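Local coordinates for protein putative trimethylamine methyltransferase (Rhizobium meliloti, PDB 4YYC) that probably catalyses methyl transfer and belongs to the trimethylamine methyltransferase family, at residues A430-L433 with D434-R437; A498-L501 with D502-I505; H100-K103 with G104-R107. All blocks are in the same frame, centred on the assembly; numbering follows the deposited sequence.

None of the three contacts lies at the heart of the fold, and none touches another: their nearest atoms stay about 36 to 39 Å apart. Each sits where a helix begins. Contact 1 joins helix 428-431 to helix 433-439 on an excursion packed on the second subunit, and mixes helical backbone bonds with an arginine-aspartate pair. Contact 2, at the surface, starts helix 503-518 with an aspartate cap and modest apolar touches. Contact 3, partly buried, leads from strand 98-100 into helix 105-109 through a beta turn, a bridging water and a sulfur-aromatic contact. All three are made within one chain; contact 1 alone has the second subunit packed against it.

Contact 1. Residues A430-L433 with D434-R437; sequences AQAL and DAIR
The Arg437 guanidinium reaches back over the first turn of the helix to Leu433, whose CB approaches it obliquely, 3.5 Å from NH1. The same NH1 also meets the Asp434 carboxylate: a salt bridge to OD1 at 3.3 Å, whose hydrogen bond is weak and bent. The other end of the group is turned to the second subunit, where NH2 pairs with Glu72 of that chain. With CG beside its own backbone N (chi1 -67°) and the chain extended from CG to NE, Arg437 runs back along the helix. Its CG brushes Leu433 O at 3.2 Å on the way.

Ala432, with positive phi (64°), breaks the helical path after helix 428-431 and serves as N-cap of the next helix. Its carbonyl oxygen takes the N-H of Ile436 at 3.1 Å, nearly straight and close to the line of the C=O. One residue on, Leu433 O accepts from Arg437 N at 3.0 Å, the donor tilted 23° from the carbonyl plane. Ile436 CG1 lies 3.3 Å from Ala432 O, alongside the bonded carbonyl. The apolar contacts are looser: Leu433 CD2 faces Ile436 CD1 at 4.4 Å.

Ala432 and Ala435 both rest on His450, while Ile436 packs on Tyr445 of its own chain and Ile73 of the second subunit. Gln431 pairs with Asn65 of that subunit, against which Leu433 also packs. The kink thus joins helices 428-431 and 433-439 end to end, far from the chain centre, and lays both against the partner chain.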
ATOM      1  N   ALA A 430      14.674   4.730 -22.108  1.00 30.25           N
ATOM      2  CA  ALA A 430      14.093   3.872 -21.074  1.00 28.10           C
ATOM      3  C   ALA A 430      13.955   2.408 -21.539  1.00 27.14           C
ATOM      4  O   ALA A 430      14.095   1.469 -20.734  1.00 25.43           O
ATOM      5  CB  ALA A 430      12.748   4.431 -20.619  1.00 28.25           C
ATOM      6  N   GLN A 431      13.689   2.214 -22.827  1.00 26.26           N
ATOM      7  CA  GLN A 431      13.616   0.864 -23.376  1.00 26.01           C
ATOM      8  C   GLN A 431      14.932   0.066 -23.213  1.00 25.59           C
ATOM      9  O   GLN A 431      14.914  -1.146 -23.106  1.00 24.94           O
ATOM     10  CB  GLN A 431      13.186   0.897 -24.826  1.00 26.47           C
ATOM     11  CG  GLN A 431      11.731   1.280 -25.017  1.00 26.93           C
ATOM     12  CD  GLN A 431      11.417   1.607 -26.474  1.00 28.18           C
ATOM     13  OE1 GLN A 431      11.675   0.800 -27.362  1.00 28.27           O
ATOM     14  NE2 GLN A 431      10.839   2.773 -26.715  1.00 29.00           N
ATOM     15  N   ALA A 432      16.058   0.775 -23.228  1.00 25.38           N
ATOM     16  CA  ALA A 432      17.346   0.235 -22.843  1.00 25.21           C
ATOM     17  C   ALA A 432      17.857  -0.883 -23.717  1.00 25.95           C
ATOM     18  O   ALA A 432      18.604  -1.714 -23.245  1.00 25.22           O
ATOM     19  CB  ALA A 432      17.298  -0.224 -21.370  1.00 24.57           C
ATOM     20  N   LEU A 433      17.513  -0.892 -25.015  1.00 27.40           N
ATOM     21  CA  LEU A 433      17.906  -2.028 -25.824  1.00 28.62           C
ATOM     22  C   LEU A 433      19.407  -2.096 -26.040  1.00 29.78           C
ATOM     23  O   LEU A 433      19.972  -3.177 -26.059  1.00 29.25           O
ATOM     24  CB  LEU A 433      17.176  -2.030 -27.162  1.00 29.80           C
ATOM     25  CG  LEU A 433      15.697  -2.390 -27.061  1.00 30.58           C
ATOM     26  CD1 LEU A 433      15.036  -2.399 -28.444  1.00 32.03           C
ATOM     27  CD2 LEU A 433      15.526  -3.739 -26.376  1.00 30.66           C
ATOM     28  N   ASP A 434      20.042  -0.942 -26.209  1.00 31.01           N
ATOM     29  CA  ASP A 434      21.499  -0.909 -26.370  1.00 32.31           C
ATOM     30  C   ASP A 434      22.243  -1.380 -25.116  1.00 31.34           C
ATOM     31  O   ASP A 434      23.267  -2.047 -25.235  1.00 31.84           O
ATOM     32  CB  ASP A 434      21.957   0.499 -26.799  1.00 34.30           C
ATOM     33  CG  ASP A 434      21.497   0.853 -28.233  1.00 36.60           C
ATOM     34  OD1 ASP A 434      21.400  -0.073 -29.088  1.00 39.22           O
ATOM     35  OD2 ASP A 434      21.233   2.051 -28.480  1.00 39.23           O
ATOM     36  N   ALA A 435      21.715  -1.059 -23.925  1.00 30.57           N
ATOM     37  CA  ALA A 435      22.281  -1.556 -22.667  1.00 29.34           C
ATOM     38  C   ALA A 435      22.150  -3.070 -22.564  1.00 28.92           C
ATOM     39  O   ALA A 435      23.115  -3.748 -22.234  1.00 28.63           O
ATOM     40  CB  ALA A 435      21.622  -0.897 -21.472  1.00 28.98           C
ATOM     41  N   ILE A 436      20.984  -3.604 -22.922  1.00 28.04           N
ATOM     42  CA  ILE A 436      20.773  -5.074 -22.917  1.00 27.36           C
ATOM     43  C   ILE A 436      21.777  -5.768 -23.885  1.00 28.88           C
ATOM     44  O   ILE A 436      22.405  -6.777 -23.547  1.00 28.14           O
ATOM     45  CB  ILE A 436      19.303  -5.450 -23.220  1.00 26.64           C
ATOM     46  CG1 ILE A 436      18.361  -4.852 -22.151  1.00 25.99           C
ATOM     47  CG2 ILE A 436      19.145  -6.970 -23.286  1.00 26.48           C
ATOM     48  CD1 ILE A 436      16.896  -5.054 -22.426  1.00 25.78           C
ATOM     49  N   ARG A 437      21.956  -5.174 -25.060  1.00 30.45           N
ATOM     50  CA  ARG A 437      22.926  -5.691 -26.036  1.00 32.56           C
ATOM     51  C   ARG A 437      24.369  -5.641 -25.559  1.00 33.42           C
ATOM     52  O   ARG A 437      25.134  -6.600 -25.743  1.00 33.56           O
ATOM     53  CB  ARG A 437      22.857  -4.869 -27.316  1.00 34.39           C
ATOM     54  CG  ARG A 437      21.572  -5.002 -28.079  1.00 36.15           C
ATOM     55  CD  ARG A 437      21.637  -4.165 -29.352  1.00 39.17           C
ATOM     56  NE  ARG A 437      20.513  -4.505 -30.218  1.00 41.24           N
ATOM     57  CZ  ARG A 437      19.437  -3.752 -30.431  1.00 43.27           C
ATOM     58  NH1 ARG A 437      19.295  -2.524 -29.885  1.00 44.65           N
ATOM     59  NH2 ARG A 437      18.489  -4.222 -31.247  1.00 44.94           N
TER

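Contact 2. Residues A498-L501 with D502-I505; sequences APYL and DPAI
Apolar touches come first: Tyr500 crosses Pro503 obliquely, its CZ 4.1 Å from the proline CD, while Leu501 meets Ile505 through CD1 and CG2 at 4.1 Å. Leu501 and Ile505 cross at about a right angle. In the leucine, chi1 (179°, CG anti to the backbone N) and chi2 (60°) together bring CD1 to the methyl of Ile505, in the first turn of the new helix. An alanine here would probably lose the Ile505 CG2 touch and open a gap against Ile201 and Arg202.

Two close approaches pair a polar atom with carbon: Tyr500 OH stands 3.4 Å from Pro503 CD, and the ring meets the backbone obliquely, with Tyr500 CE2 3.5 Å from Asp502 N.

The polar work is done by Asp502, the N-cap of the helix. Its OD1 accepts the N-H of Ala504 at 2.8 Å, from well above the carboxylate plane and with a bend at the hydrogen (141°). The bond satisfies an amide at the helix start that has no preceding turn to pair with. The negative carboxylate would also be expected to suit the positive end of the helix dipole. Pro503, which has no N-H to offer, fills the first helical position; its N stands 3.1 Å from Leu501 O without any bond.

Residues 498-502 belong to the loop between helix 481-495 and helix 503-518. Leu501 settles on helix 192-202 through Ile201 and Arg202, and Arg122 NH1 binds Tyr500 O, tying the linker to the body of the chain just before the last helix sets off.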
ATOM      1  N   ALA A 498      14.150  30.923   6.684  1.00 23.84           N
ATOM      2  CA  ALA A 498      12.803  31.330   6.345  1.00 22.99           C
ATOM      3  C   ALA A 498      12.735  31.912   4.930  1.00 23.29           C
ATOM      4  O   ALA A 498      13.639  32.628   4.519  1.00 24.38           O
ATOM      5  CB  ALA A 498      12.259  32.314   7.358  1.00 23.07           C
ATOM      6  N   PRO A 499      11.671  31.610   4.196  1.00 22.22           N
ATOM      7  CA  PRO A 499      11.481  32.239   2.891  1.00 23.04           C
ATOM      8  C   PRO A 499      11.241  33.742   3.062  1.00 23.81           C
ATOM      9  O   PRO A 499      10.605  34.164   4.011  1.00 23.07           O
ATOM     10  CB  PRO A 499      10.225  31.571   2.339  1.00 22.49           C
ATOM     11  CG  PRO A 499       9.512  31.037   3.512  1.00 21.45           C
ATOM     12  CD  PRO A 499      10.533  30.763   4.583  1.00 21.28           C
ATOM     13  N   TYR A 500      11.719  34.528   2.119  1.00 25.50           N
ATOM     14  CA  TYR A 500      11.569  35.966   2.175  1.00 26.87           C
ATOM     15  C   TYR A 500      10.126  36.407   2.332  1.00 26.03           C
ATOM     16  O   TYR A 500       9.236  35.842   1.712  1.00 25.41           O
ATOM     17  CB  TYR A 500      12.096  36.563   0.885  1.00 29.23           C
ATOM     18  CG  TYR A 500      11.973  38.045   0.814  1.00 30.61           C
ATOM     19  CD1 TYR A 500      12.879  38.858   1.483  1.00 32.03           C
ATOM     20  CD2 TYR A 500      10.927  38.653   0.108  1.00 31.28           C
ATOM     21  CE1 TYR A 500      12.769  40.232   1.435  1.00 32.92           C
ATOM     22  CE2 TYR A 500      10.798  40.021   0.065  1.00 32.23           C
ATOM     23  CZ  TYR A 500      11.731  40.811   0.719  1.00 33.16           C
ATOM     24  OH  TYR A 500      11.639  42.173   0.651  1.00 34.48           O
ATOM     25  N   LEU A 501       9.909  37.408   3.175  1.00 25.77           N
ATOM     26  CA  LEU A 501       8.619  38.076   3.283  1.00 25.71           C
ATOM     27  C   LEU A 501       8.840  39.583   3.239  1.00 26.90           C
ATOM     28  O   LEU A 501       9.576  40.114   4.059  1.00 26.98           O
ATOM     29  CB  LEU A 501       7.929  37.688   4.585  1.00 24.76           C
ATOM     30  CG  LEU A 501       6.557  38.309   4.919  1.00 24.46           C
ATOM     31  CD1 LEU A 501       5.505  37.986   3.879  1.00 24.65           C
ATOM     32  CD2 LEU A 501       6.058  37.867   6.290  1.00 23.80           C
ATOM     33  N   ASP A 502       8.188  40.268   2.308  1.00 27.52           N
ATOM     34  CA  ASP A 502       8.259  41.731   2.241  1.00 29.11           C
ATOM     35  C   ASP A 502       8.053  42.377   3.629  1.00 28.54           C
ATOM     36  O   ASP A 502       7.015  42.184   4.272  1.00 26.93           O
ATOM     37  CB  ASP A 502       7.218  42.219   1.243  1.00 30.54           C
ATOM     38  CG  ASP A 502       7.125  43.733   1.131  1.00 33.06           C
ATOM     39  OD1 ASP A 502       7.733  44.510   1.909  1.00 34.52           O
ATOM     40  OD2 ASP A 502       6.380  44.165   0.227  1.00 35.47           O
ATOM     41  N   PRO A 503       9.032  43.173   4.093  1.00 29.55           N
ATOM     42  CA  PRO A 503       8.864  43.767   5.427  1.00 29.47           C
ATOM     43  C   PRO A 503       7.643  44.654   5.620  1.00 28.99           C
ATOM     44  O   PRO A 503       7.090  44.674   6.713  1.00 28.77           O
ATOM     45  CB  PRO A 503      10.155  44.559   5.619  1.00 31.17           C
ATOM     46  CG  PRO A 503      10.680  44.763   4.233  1.00 32.46           C
ATOM     47  CD  PRO A 503      10.314  43.550   3.481  1.00 31.47           C
ATOM     48  N   ALA A 504       7.194  45.344   4.580  1.00 29.14           N
ATOM     49  CA  ALA A 504       5.961  46.110   4.645  1.00 28.74           C
ATOM     50  C   ALA A 504       4.739  45.223   4.892  1.00 27.37           C
ATOM     51  O   ALA A 504       3.841  45.569   5.673  1.00 27.31           O
ATOM     52  CB  ALA A 504       5.774  46.909   3.364  1.00 29.85           C
ATOM     53  N   ILE A 505       4.716  44.068   4.247  1.00 26.67           N
ATOM     54  CA  ILE A 505       3.620  43.098   4.461  1.00 25.54           C
ATOM     55  C   ILE A 505       3.700  42.522   5.861  1.00 24.82           C
ATOM     56  O   ILE A 505       2.697  42.444   6.544  1.00 23.75           O
ATOM     57  CB  ILE A 505       3.642  41.969   3.408  1.00 25.55           C
ATOM     58  CG1 ILE A 505       3.370  42.570   2.028  1.00 26.85           C
ATOM     59  CG2 ILE A 505       2.615  40.887   3.750  1.00 24.44           C
ATOM     60  CD1 ILE A 505       3.348  41.581   0.874  1.00 27.55           C
TER

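Contact 3. Residues H100-K103 with G104-R107; sequences HFPK and GLCR
Two backbone-centred bonds meet on Pro102 O. Leu105 N donates to it directly at 3.2 Å, nearly straight at the hydrogen but well above the carbonyl plane, and a water donates to the same oxygen at 2.9 Å. That water in turn accepts from Cys106 N at 3.0 Å, so the carbonyl serves two successive amides at the head of the helix, one of them through solvent.

Sulfur and ring make the second kind of contact. Cys106 SG comes in obliquely to the Phe101 ring, 3.4 Å from CD2 and 4.1 Å from the ring centroid, at 38° off the ring normal. The thiol has SG beside the backbone N (chi1 -67°), which carries it back toward Phe101, five residues earlier. Phe101 also meets Trp87 edge-to-face, and Cys106 packs on Leu298 and Ala302 of helix 286-307, so the pair is buried between elements.

Apolar packing adds Pro102 CD to Leu105 CD2 at 4.0 Å, the two side chains lying side by side and pointing the same way on the more open flank. The amino group of Lys103 reaches helix 56-73, where it forms a salt bridge with Glu71.

Residues 102 to 105 form a type II beta turn, closed by the Pro102-Leu105 bond. At its third position the backbone of Gly104 (phi 92°) would drive any CB against Lys103 O, which calls for glycine. The turn carries the chain from strand 98-100 into helix 105-109, with Gly104 as N-cap.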
ATOM      1  N   HIS A 100     -35.220  18.756   3.436  1.00 24.84           N
ATOM      2  CA  HIS A 100     -35.530  17.657   2.528  1.00 25.18           C
ATOM      3  C   HIS A 100     -35.354  18.149   1.094  1.00 25.19           C
ATOM      4  O   HIS A 100     -35.907  19.185   0.702  1.00 25.75           O
ATOM      5  CB  HIS A 100     -36.958  17.151   2.763  1.00 26.75           C
ATOM      6  CG  HIS A 100     -37.162  16.555   4.125  1.00 27.15           C
ATOM      7  ND1 HIS A 100     -37.128  15.194   4.352  1.00 27.63           N
ATOM      8  CD2 HIS A 100     -37.368  17.133   5.334  1.00 27.63           C
ATOM      9  CE1 HIS A 100     -37.316  14.961   5.640  1.00 27.90           C
ATOM     10  NE2 HIS A 100     -37.484  16.121   6.256  1.00 28.04           N
ATOM     11  N   PHE A 101     -34.626  17.393   0.284  1.00 24.37           N
ATOM     12  CA  PHE A 101     -34.194  17.861  -1.030  1.00 24.49           C
ATOM     13  C   PHE A 101     -34.926  17.117  -2.148  1.00 25.93           C
ATOM     14  O   PHE A 101     -34.850  15.885  -2.226  1.00 26.62           O
ATOM     15  CB  PHE A 101     -32.684  17.638  -1.199  1.00 23.42           C
ATOM     16  CG  PHE A 101     -31.837  18.335  -0.149  1.00 22.60           C
ATOM     17  CD1 PHE A 101     -31.604  17.739   1.083  1.00 22.00           C
ATOM     18  CD2 PHE A 101     -31.246  19.561  -0.416  1.00 22.37           C
ATOM     19  CE1 PHE A 101     -30.808  18.351   2.033  1.00 21.56           C
ATOM     20  CE2 PHE A 101     -30.463  20.181   0.546  1.00 21.74           C
ATOM     21  CZ  PHE A 101     -30.265  19.584   1.779  1.00 21.44           C
ATOM     22  N   PRO A 102     -35.553  17.856  -3.075  1.00 26.56           N
ATOM     23  CA  PRO A 102     -36.037  17.224  -4.286  1.00 27.90           C
ATOM     24  C   PRO A 102     -34.916  16.536  -5.016  1.00 27.46           C
ATOM     25  O   PRO A 102     -33.778  16.969  -4.947  1.00 26.47           O
ATOM     26  CB  PRO A 102     -36.533  18.383  -5.128  1.00 28.19           C
ATOM     27  CG  PRO A 102     -36.759  19.497  -4.215  1.00 28.16           C
ATOM     28  CD  PRO A 102     -35.905  19.288  -3.018  1.00 26.92           C
ATOM     29  N   LYS A 103     -35.251  15.488  -5.729  1.00 28.88           N
ATOM     30  CA  LYS A 103     -34.222  14.698  -6.372  1.00 29.75           C
ATOM     31  C   LYS A 103     -33.522  15.503  -7.460  1.00 28.66           C
ATOM     32  O   LYS A 103     -34.178  16.139  -8.285  1.00 29.78           O
ATOM     33  CB  LYS A 103     -34.790  13.364  -6.881  1.00 32.33           C
ATOM     34  CG  LYS A 103     -35.271  12.499  -5.714  1.00 34.58           C
ATOM     35  CD  LYS A 103     -34.924  11.030  -5.796  1.00 36.27           C
ATOM     36  CE  LYS A 103     -36.101  10.107  -5.930  1.00 39.94           C
ATOM     37  NZ  LYS A 103     -36.926  10.030  -4.678  1.00 41.77           N
ATOM     38  N   GLY A 104     -32.191  15.511  -7.387  1.00 27.44           N
ATOM     39  CA  GLY A 104     -31.353  16.185  -8.345  1.00 26.69           C
ATOM     40  C   GLY A 104     -30.983  17.611  -7.985  1.00 25.56           C
ATOM     41  O   GLY A 104     -30.127  18.184  -8.631  1.00 25.40           O
ATOM     42  N   LEU A 105     -31.648  18.216  -6.998  1.00 24.95           N
ATOM     43  CA  LEU A 105     -31.453  19.638  -6.735  1.00 24.45           C
ATOM     44  C   LEU A 105     -30.011  19.959  -6.417  1.00 23.22           C
ATOM     45  O   LEU A 105     -29.423  20.884  -6.982  1.00 22.76           O
ATOM     46  CB  LEU A 105     -32.366  20.136  -5.586  1.00 24.63           C
ATOM     47  CG  LEU A 105     -32.224  21.609  -5.174  1.00 24.75           C
ATOM     48  CD1 LEU A 105     -32.427  22.524  -6.358  1.00 25.49           C
ATOM     49  CD2 LEU A 105     -33.137  21.975  -4.006  1.00 24.78           C
ATOM     50  N   CYS A 106     -29.446  19.217  -5.489  1.00 22.51           N
ATOM     51  CA  CYS A 106     -28.050  19.475  -5.086  1.00 21.75           C
ATOM     52  C   CYS A 106     -27.087  19.307  -6.242  1.00 21.78           C
ATOM     53  O   CYS A 106     -26.240  20.141  -6.482  1.00 21.35           O
ATOM     54  CB  CYS A 106     -27.636  18.580  -3.915  1.00 21.33           C
ATOM     55  SG  CYS A 106     -28.515  18.949  -2.372  1.00 21.84           S
ATOM     56  N   ARG A 107     -27.273  18.248  -7.010  1.00 23.05           N
ATOM     57  CA  ARG A 107     -26.414  18.017  -8.147  1.00 23.50           C
ATOM     58  C   ARG A 107     -26.519  19.156  -9.185  1.00 25.03           C
ATOM     59  O   ARG A 107     -25.514  19.605  -9.735  1.00 25.43           O
ATOM     60  CB  ARG A 107     -26.721  16.613  -8.707  1.00 24.19           C
ATOM     61  CG  ARG A 107     -25.699  16.022  -9.585  1.00 23.78           C
ATOM     62  CD  ARG A 107     -26.047  14.566  -9.908  1.00 23.84           C
ATOM     63  NE  ARG A 107     -25.840  13.603  -8.802  1.00 23.33           N
ATOM     64  CZ  ARG A 107     -24.701  12.960  -8.535  1.00 22.96           C
ATOM     65  NH1 ARG A 107     -23.613  13.159  -9.266  1.00 22.74           N
ATOM     66  NH2 ARG A 107     -24.659  12.090  -7.535  1.00 22.53           N
TER
HETATM   67  O   HOH W   1     -30.959  17.073  -4.087  1.00 23.01           O